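Local coordinates for uncharacterized protein (Staphylococcus aureus subsp. aureus, PDB 3H04) that is of unknown function but has the alpha/beta-hydrolase fold and probably acts as a serine hydrolase, perhaps an esterase, at residues 22-27 with 55-60; 49-54 with 257-262; 74-79 with 189-194. All blocks are in the same frame, centred on the assembly; numbering follows the deposited sequence.

Contacts 1 and 2 lie on the same side of the chain's centre and share helix 50-56: contact 2 uses its first turn and contact 1 the turn where it ends. Their centres are 14 Å apart, and they touch through the Lys-24 to Asp-54 salt bridge and through Ile-55 against Ile-259. Contact 3, on the other side of the chain's centre, is 35 Å from contact 1 and 32 Å from contact 2 between centres. Its segments fall between 55-60 and 257-262 in sequence. Contact 1 thus joins the loop after strand 15-21 to the end of helix 50-56, contact 2 packs that helix on the C-terminal helix, and contact 3 joins the core to the insertion after strand 121-125.

Contact 1: 22-27 with 55-60; sequences KAKNQP and ILTEHY
Lys-24 and Thr-57 are joined backbone to backbone, the amide N of Lys-24 giving a short bond of 2.7 Å to Thr-57 O, with an N-H...O angle of 161°. One residue further along each segment, Asn-25 N donates to Glu-58 O at 3.0 Å. Thr-57 O has a second neighbour in Ala-23 CA, whose C-H points at it from 3.1 Å. Two successive carbonyls beyond helix 50-56 are thereby taken up by two successive amides of the loop.

Side chains fill in around this pair of bonds. The methyl of Ala-23 lies against the backbone between His-59 and Tyr-60, with CB 3.6 Å from Tyr-60 O. The imidazole of His-59 swings back over the loop, bringing its CD2 to 3.6 Å from Asn-25 CB, while the carbonyl oxygen of Asn-25 lies in the ring plane at the edge. Lys-24 bends at its last two torsions, and its CE passes 3.8 Å from Thr-57 OG1 on the way to a salt bridge with Asp-54. Thr-57 has OG1 between its backbone N and carbonyl carbon (chi1 63°), a placement that lets the hydroxyl bond back to Ile-53 O in the preceding helical turn.

Farther out, Asp-61 receives both the backbone N of Ala-23 and the ammonium of Lys-22, and Tyr-60 OH reaches Asn-270 and Thr-273 of helix 256-273. The loop from strand 15-21 to strand 30-35 must pass the start of strand 60-65, which lies between those two in the sheet; this 2-4-3 strand order, with a helix leading into the intervening strand, is characteristic of the alpha/beta-hydrolase fold.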
# COMPACT_ATOMS: atom_id res chain seq x y z
N LYS A 22 -8.86 15.68 8.97
CA LYS A 22 -8.63 17.02 8.39
C LYS A 22 -7.30 17.64 8.77
O LYS A 22 -6.78 17.42 9.87
CB LYS A 22 -9.74 18.00 8.82
CG LYS A 22 -11.15 17.64 8.38
CD LYS A 22 -11.33 17.59 6.85
CE LYS A 22 -11.59 18.95 6.22
NZ LYS A 22 -10.31 19.51 5.66
N ALA A 23 -6.75 18.43 7.85
CA ALA A 23 -5.55 19.26 8.11
C ALA A 23 -5.77 20.13 9.35
O ALA A 23 -6.79 20.78 9.45
CB ALA A 23 -5.24 20.13 6.93
N LYS A 24 -4.79 20.13 10.27
CA LYS A 24 -4.84 20.91 11.52
C LYS A 24 -4.89 22.41 11.30
O LYS A 24 -5.61 23.11 11.99
CB LYS A 24 -3.61 20.61 12.40
CG LYS A 24 -3.70 19.35 13.26
CD LYS A 24 -2.34 19.02 13.92
CE LYS A 24 -2.04 17.51 13.91
NZ LYS A 24 -3.03 16.68 14.70
N ASN A 25 -4.08 22.89 10.38
CA ASN A 25 -4.03 24.31 10.09
C ASN A 25 -4.61 24.49 8.71
O ASN A 25 -4.10 23.94 7.73
CB ASN A 25 -2.60 24.83 10.21
CG ASN A 25 -1.89 24.26 11.42
OD1 ASN A 25 -1.13 23.29 11.32
ND2 ASN A 25 -2.17 24.82 12.60
N GLN A 26 -5.71 25.23 8.66
CA GLN A 26 -6.61 25.28 7.51
C GLN A 26 -6.31 26.54 6.69
O GLN A 26 -5.98 27.58 7.27
CB GLN A 26 -8.05 25.28 8.03
CG GLN A 26 -9.13 24.69 7.10
CD GLN A 26 -8.96 23.23 6.77
OE1 GLN A 26 -8.34 22.44 7.52
NE2 GLN A 26 -9.54 22.83 5.64
N PRO A 27 -6.44 26.47 5.35
CA PRO A 27 -6.94 25.35 4.56
C PRO A 27 -5.86 24.34 4.17
O PRO A 27 -4.66 24.62 4.25
CB PRO A 27 -7.51 26.03 3.30
CG PRO A 27 -7.04 27.48 3.37
CD PRO A 27 -6.05 27.58 4.48
N ILE A 55 2.15 14.42 12.03
CA ILE A 55 3.06 15.03 11.04
C ILE A 55 2.38 15.28 9.66
O ILE A 55 2.51 16.36 9.07
CB ILE A 55 4.35 14.18 10.92
CG1 ILE A 55 5.17 14.32 12.22
CG2 ILE A 55 5.22 14.56 9.66
CD1 ILE A 55 6.13 13.18 12.46
N LEU A 56 1.65 14.27 9.17
CA LEU A 56 1.10 14.30 7.84
C LEU A 56 -0.06 15.32 7.79
O LEU A 56 -0.20 16.04 6.81
CB LEU A 56 0.66 12.90 7.39
CG LEU A 56 1.73 11.80 7.15
CD1 LEU A 56 1.09 10.46 6.80
CD2 LEU A 56 2.70 12.24 6.07
N THR A 57 -0.85 15.42 8.85
CA THR A 57 -2.09 16.22 8.79
C THR A 57 -1.94 17.66 9.28
O THR A 57 -2.93 18.37 9.40
CB THR A 57 -3.24 15.53 9.54
OG1 THR A 57 -2.94 15.40 10.93
CG2 THR A 57 -3.52 14.14 8.92
N GLU A 58 -0.72 18.10 9.55
CA GLU A 58 -0.51 19.50 9.91
C GLU A 58 -1.11 20.40 8.86
O GLU A 58 -1.80 21.36 9.17
CB GLU A 58 0.97 19.83 10.03
CG GLU A 58 1.65 19.22 11.25
CD GLU A 58 3.02 19.84 11.52
OE1 GLU A 58 3.18 21.07 11.34
OE2 GLU A 58 3.93 19.06 11.89
N HIS A 59 -0.81 20.08 7.60
CA HIS A 59 -1.25 20.89 6.47
C HIS A 59 -1.93 20.12 5.34
O HIS A 59 -2.40 20.73 4.38
CB HIS A 59 -0.08 21.72 5.96
CG HIS A 59 0.37 22.76 6.95
ND1 HIS A 59 1.68 22.87 7.38
CD2 HIS A 59 -0.33 23.71 7.62
CE1 HIS A 59 1.77 23.86 8.26
NE2 HIS A 59 0.56 24.38 8.42
N TYR A 60 -2.01 18.79 5.47
CA TYR A 60 -2.63 17.92 4.48
C TYR A 60 -3.81 17.17 5.10
O TYR A 60 -3.81 16.85 6.29
CB TYR A 60 -1.59 16.95 3.90
CG TYR A 60 -0.51 17.69 3.15
CD1 TYR A 60 -0.68 18.05 1.82
CD2 TYR A 60 0.63 18.12 3.79
CE1 TYR A 60 0.28 18.79 1.13
CE2 TYR A 60 1.58 18.82 3.13
CZ TYR A 60 1.41 19.17 1.80
OH TYR A 60 2.38 19.92 1.15

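Contact 2: 49-54 with 257-262; sequences SPQYID and EAITIY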
# COMPACT_ATOMS: atom_id res chain seq x y z
N SER A 49 0.57 4.97 13.13
CA SER A 49 0.72 5.60 14.48
C SER A 49 0.17 7.02 14.49
O SER A 49 0.37 7.79 13.54
CB SER A 49 2.16 5.65 14.99
OG SER A 49 2.88 4.45 14.66
N PRO A 50 -0.48 7.40 15.60
CA PRO A 50 -0.93 8.78 15.81
C PRO A 50 0.16 9.81 15.51
O PRO A 50 -0.13 10.90 14.98
CB PRO A 50 -1.26 8.80 17.32
CG PRO A 50 -1.61 7.39 17.63
CD PRO A 50 -0.74 6.54 16.77
N GLN A 51 1.39 9.48 15.87
CA GLN A 51 2.51 10.41 15.66
C GLN A 51 2.74 10.71 14.17
O GLN A 51 3.04 11.85 13.81
CB GLN A 51 3.81 9.88 16.31
CG GLN A 51 3.73 9.95 17.81
CD GLN A 51 4.72 9.03 18.50
OE1 GLN A 51 4.31 8.06 19.14
NE2 GLN A 51 6.01 9.32 18.36
N TYR A 52 2.56 9.69 13.33
CA TYR A 52 2.73 9.87 11.88
C TYR A 52 1.58 10.68 11.34
O TYR A 52 1.76 11.57 10.48
CB TYR A 52 2.77 8.54 11.17
CG TYR A 52 3.87 7.64 11.63
CD1 TYR A 52 5.00 8.13 12.27
CD2 TYR A 52 3.78 6.27 11.42
CE1 TYR A 52 6.00 7.26 12.71
CE2 TYR A 52 4.76 5.42 11.86
CZ TYR A 52 5.86 5.92 12.52
OH TYR A 52 6.85 5.05 12.93
N ILE A 53 0.38 10.39 11.86
CA ILE A 53 -0.79 11.15 11.46
C ILE A 53 -0.63 12.63 11.81
O ILE A 53 -1.02 13.51 11.02
CB ILE A 53 -2.07 10.62 12.08
CG1 ILE A 53 -2.37 9.22 11.54
CG2 ILE A 53 -3.23 11.54 11.72
CD1 ILE A 53 -3.52 8.50 12.22
N ASP A 54 -0.10 12.93 12.99
CA ASP A 54 0.11 14.33 13.36
C ASP A 54 1.07 15.07 12.42
O ASP A 54 0.81 16.20 12.03
CB ASP A 54 0.61 14.46 14.79
CG ASP A 54 -0.48 14.16 15.80
OD1 ASP A 54 -1.67 14.20 15.43
OD2 ASP A 54 -0.16 13.86 16.96
N GLU A 257 14.31 7.88 13.94
CA GLU A 257 14.63 7.73 12.51
C GLU A 257 13.36 7.70 11.65
O GLU A 257 13.34 8.25 10.57
CB GLU A 257 15.44 6.46 12.27
CG GLU A 257 16.84 6.56 12.83
CD GLU A 257 17.81 5.55 12.22
OE1 GLU A 257 17.48 4.91 11.18
OE2 GLU A 257 18.92 5.42 12.79
N ALA A 258 12.32 7.04 12.15
CA ALA A 258 11.06 6.99 11.43
C ALA A 258 10.39 8.36 11.35
O ALA A 258 9.90 8.74 10.29
CB ALA A 258 10.12 5.95 12.01
N ILE A 259 10.43 9.11 12.43
CA ILE A 259 9.84 10.44 12.45
C ILE A 259 10.57 11.32 11.43
O ILE A 259 9.96 12.07 10.68
CB ILE A 259 9.95 11.10 13.89
CG1 ILE A 259 8.97 10.41 14.86
CG2 ILE A 259 9.73 12.58 13.85
CD1 ILE A 259 7.54 10.38 14.39
N THR A 260 11.89 11.19 11.38
CA THR A 260 12.66 12.00 10.44
C THR A 260 12.27 11.78 8.99
O THR A 260 12.17 12.74 8.22
CB THR A 260 14.17 11.75 10.66
OG1 THR A 260 14.49 12.32 11.91
CG2 THR A 260 15.01 12.37 9.57
N ILE A 261 12.09 10.52 8.63
CA ILE A 261 11.61 10.15 7.31
C ILE A 261 10.19 10.69 7.01
O ILE A 261 9.95 11.20 5.94
CB ILE A 261 11.72 8.61 7.10
CG1 ILE A 261 13.24 8.26 7.03
CG2 ILE A 261 10.94 8.15 5.80
CD1 ILE A 261 13.60 6.77 6.96
N TYR A 262 9.28 10.61 7.97
CA TYR A 262 7.95 11.22 7.83
C TYR A 262 8.01 12.73 7.64
O TYR A 262 7.25 13.27 6.85
CB TYR A 262 6.99 10.87 9.01
CG TYR A 262 6.30 9.54 8.82
CD1 TYR A 262 6.87 8.35 9.28
CD2 TYR A 262 5.10 9.45 8.12
CE1 TYR A 262 6.24 7.11 9.05
CE2 TYR A 262 4.45 8.22 7.89
CZ TYR A 262 5.04 7.04 8.36
OH TYR A 262 4.45 5.83 8.14
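Tyr-52 and Tyr-262 stack between two helices of the alpha/beta-hydrolase fold, helix 50-56, which precedes strand 60-65, and the C-terminal helix 256-273. Their short segments run in nearly the same direction, at 26°, with axes 10.2 Å apart.

The aromatic contact dominates. The rings form an offset stack with centroids 3.9 Å apart and planes only 11° from parallel, although the two side chains cross at about a right angle. Tyr-262 CE1 sits over the middle of the Tyr-52 ring, 3.3 Å above its plane, whereas Ser-49 CB covers part of the opposite face. Tyr-52 CB adds a CH-pi contact over the face of Tyr-262. Beyond the pair, Tyr-262 meets Phe-125 edge-to-face and rests on Phe-101 and Arg-103 of strand 98-103.

One aliphatic group meets an edge: Ile-259 CD1 approaches the rim of Tyr-52 in the ring plane, 3.9 Å from CE1, and also touches Gln-51 CB at 4.2 Å.

Polar bonding fixes the two phenols from outside the helices. Asp-251 serves both, its backbone O pairing with Tyr-52 OH and its OD2 with Tyr-262 OH, so one residue of the preceding loop probably limits sliding of the stack. Beside its own bond to that backbone, the Tyr-52 hydroxyl lies 3.5 Å from Ala-258 CB.

Contact 3: 74-79 with 189-194; sequences SLDCII and INIADY
At the N-terminal end of helix 75-91, where Ser-74 occupies the N-cap, the first turn meets the chain leaving helix 185-189. Leu-75 N, an amide at the helix start that has no carbonyl of an earlier turn to bond to, donates to Ile-189 O at 3.0 Å with an N-H...O angle of 166°. An amide of the first helical turn is thus satisfied by a carbonyl from outside the helix.

Ser-74 turns its CB to Asn-190 O, 3.2 Å away. Its hydroxyl instead turns to the first turn of its own helix: with OG between the backbone N and the carbonyl carbon (chi1 79°), it accepts weak capping bonds from Asp-76 N and Cys-77 N. Asn-190 adopts a left-handed backbone conformation (phi 61°), and the chain turns there so that Ile-191 also comes back to the helix.

The segment 189-194 belongs to the long insertion, carrying several short helices, between strands 121-125 and 212-217, the place where alpha/beta-hydrolases commonly carry a cap, and here it closes on the core helix that follows strand 60-65. Leu-75 also packs against two isoleucines. It lies side by side with Ile-189, CB of the leucine 3.7 Å from CG2 of the isoleucine, while Leu-75 CD2 reaches Ile-191 CD1 at 4.0 Å. Behind them, Leu-75 packs on Tyr-108 of helix 105-116.

Asp-76 has a more polar role. Its OD2 passes 3.6 Å from Ile-191 CG2 and takes a bond of 2.7 Å from a water, which in turn accepts from Ala-192 N at 2.9 Å. The other carboxylate oxygen, OD1, pairs with Lys-198 and Tyr-199, and Tyr-199 also touches Leu-75 and Ile-191.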
# COMPACT_ATOMS: atom_id res chain seq x y z
N SER A 74 -10.46 -11.54 -5.44
CA SER A 74 -9.23 -11.56 -6.22
C SER A 74 -8.56 -10.16 -6.28
O SER A 74 -9.13 -9.14 -5.89
CB SER A 74 -9.51 -12.02 -7.65
OG SER A 74 -10.06 -10.93 -8.40
N LEU A 75 -7.34 -10.11 -6.81
CA LEU A 75 -6.68 -8.84 -7.01
C LEU A 75 -7.45 -7.92 -8.00
O LEU A 75 -7.37 -6.71 -7.88
CB LEU A 75 -5.24 -9.03 -7.51
CG LEU A 75 -4.40 -7.79 -7.83
CD1 LEU A 75 -4.20 -6.88 -6.59
CD2 LEU A 75 -3.03 -8.16 -8.38
N ASP A 76 -8.21 -8.49 -8.94
CA ASP A 76 -9.01 -7.66 -9.84
C ASP A 76 -10.05 -6.90 -9.02
O ASP A 76 -10.29 -5.72 -9.27
CB ASP A 76 -9.72 -8.46 -10.95
CG ASP A 76 -8.77 -8.88 -12.09
OD1 ASP A 76 -7.82 -8.15 -12.44
OD2 ASP A 76 -9.01 -9.97 -12.62
N CYS A 77 -10.67 -7.59 -8.07
CA CYS A 77 -11.58 -6.95 -7.14
C CYS A 77 -10.91 -5.87 -6.25
O CYS A 77 -11.50 -4.82 -6.03
CB CYS A 77 -12.26 -8.00 -6.32
SG CYS A 77 -13.55 -7.40 -5.21
N ILE A 78 -9.70 -6.15 -5.72
CA ILE A 78 -8.95 -5.19 -4.94
C ILE A 78 -8.75 -3.88 -5.73
O ILE A 78 -9.03 -2.78 -5.24
CB ILE A 78 -7.60 -5.78 -4.47
CG1 ILE A 78 -7.86 -6.91 -3.43
CG2 ILE A 78 -6.63 -4.60 -3.93
CD1 ILE A 78 -6.59 -7.51 -2.81
N ILE A 79 -8.28 -4.01 -6.97
CA ILE A 79 -8.01 -2.87 -7.81
C ILE A 79 -9.30 -2.11 -8.09
O ILE A 79 -9.33 -0.87 -8.04
CB ILE A 79 -7.31 -3.29 -9.10
CG1 ILE A 79 -5.91 -3.84 -8.72
CG2 ILE A 79 -7.23 -2.12 -10.11
CD1 ILE A 79 -5.17 -4.48 -9.89
N ILE A 189 -3.56 -14.51 -5.22
CA ILE A 189 -3.98 -13.31 -5.96
C ILE A 189 -5.15 -13.62 -6.93
O ILE A 189 -6.02 -12.79 -7.12
CB ILE A 189 -2.75 -12.67 -6.66
CG1 ILE A 189 -2.05 -11.73 -5.68
CG2 ILE A 189 -3.11 -11.98 -7.99
CD1 ILE A 189 -0.59 -11.56 -5.97
N ASN A 190 -5.16 -14.84 -7.45
CA ASN A 190 -6.32 -15.46 -8.09
C ASN A 190 -6.76 -14.65 -9.32
O ASN A 190 -7.89 -14.21 -9.41
CB ASN A 190 -7.48 -15.64 -7.09
CG ASN A 190 -8.57 -16.56 -7.62
OD1 ASN A 190 -8.33 -17.37 -8.52
ND2 ASN A 190 -9.79 -16.43 -7.08
N ILE A 191 -5.82 -14.39 -10.22
CA ILE A 191 -6.15 -13.69 -11.46
C ILE A 191 -5.72 -14.54 -12.62
O ILE A 191 -4.96 -15.48 -12.43
CB ILE A 191 -5.55 -12.27 -11.57
CG1 ILE A 191 -4.01 -12.29 -11.46
CG2 ILE A 191 -6.31 -11.37 -10.64
CD1 ILE A 191 -3.39 -10.96 -11.24
N ALA A 192 -6.21 -14.19 -13.82
CA ALA A 192 -6.08 -15.05 -14.98
C ALA A 192 -4.63 -15.08 -15.38
O ALA A 192 -4.12 -16.12 -15.75
CB ALA A 192 -6.95 -14.53 -16.17
N ASP A 193 -3.98 -13.93 -15.35
CA ASP A 193 -2.60 -13.85 -15.81
C ASP A 193 -1.85 -12.76 -15.08
O ASP A 193 -1.96 -11.57 -15.40
CB ASP A 193 -2.53 -13.58 -17.30
CG ASP A 193 -1.11 -13.68 -17.83
OD1 ASP A 193 -0.14 -13.90 -17.02
OD2 ASP A 193 -0.95 -13.55 -19.06
N TYR A 194 -1.09 -13.17 -14.08
CA TYR A 194 -0.33 -12.24 -13.24
C TYR A 194 0.80 -11.55 -14.00
O TYR A 194 1.39 -10.60 -13.47
CB TYR A 194 0.26 -12.97 -12.03
CG TYR A 194 1.37 -13.92 -12.42
CD1 TYR A 194 2.70 -13.52 -12.37
CD2 TYR A 194 1.10 -15.22 -12.86
CE1 TYR A 194 3.72 -14.36 -12.75
CE2 TYR A 194 2.13 -16.08 -13.24
CZ TYR A 194 3.44 -15.64 -13.17
OH TYR A 194 4.47 -16.49 -13.55
O HOH W 1 -8.40 -12.23 -13.97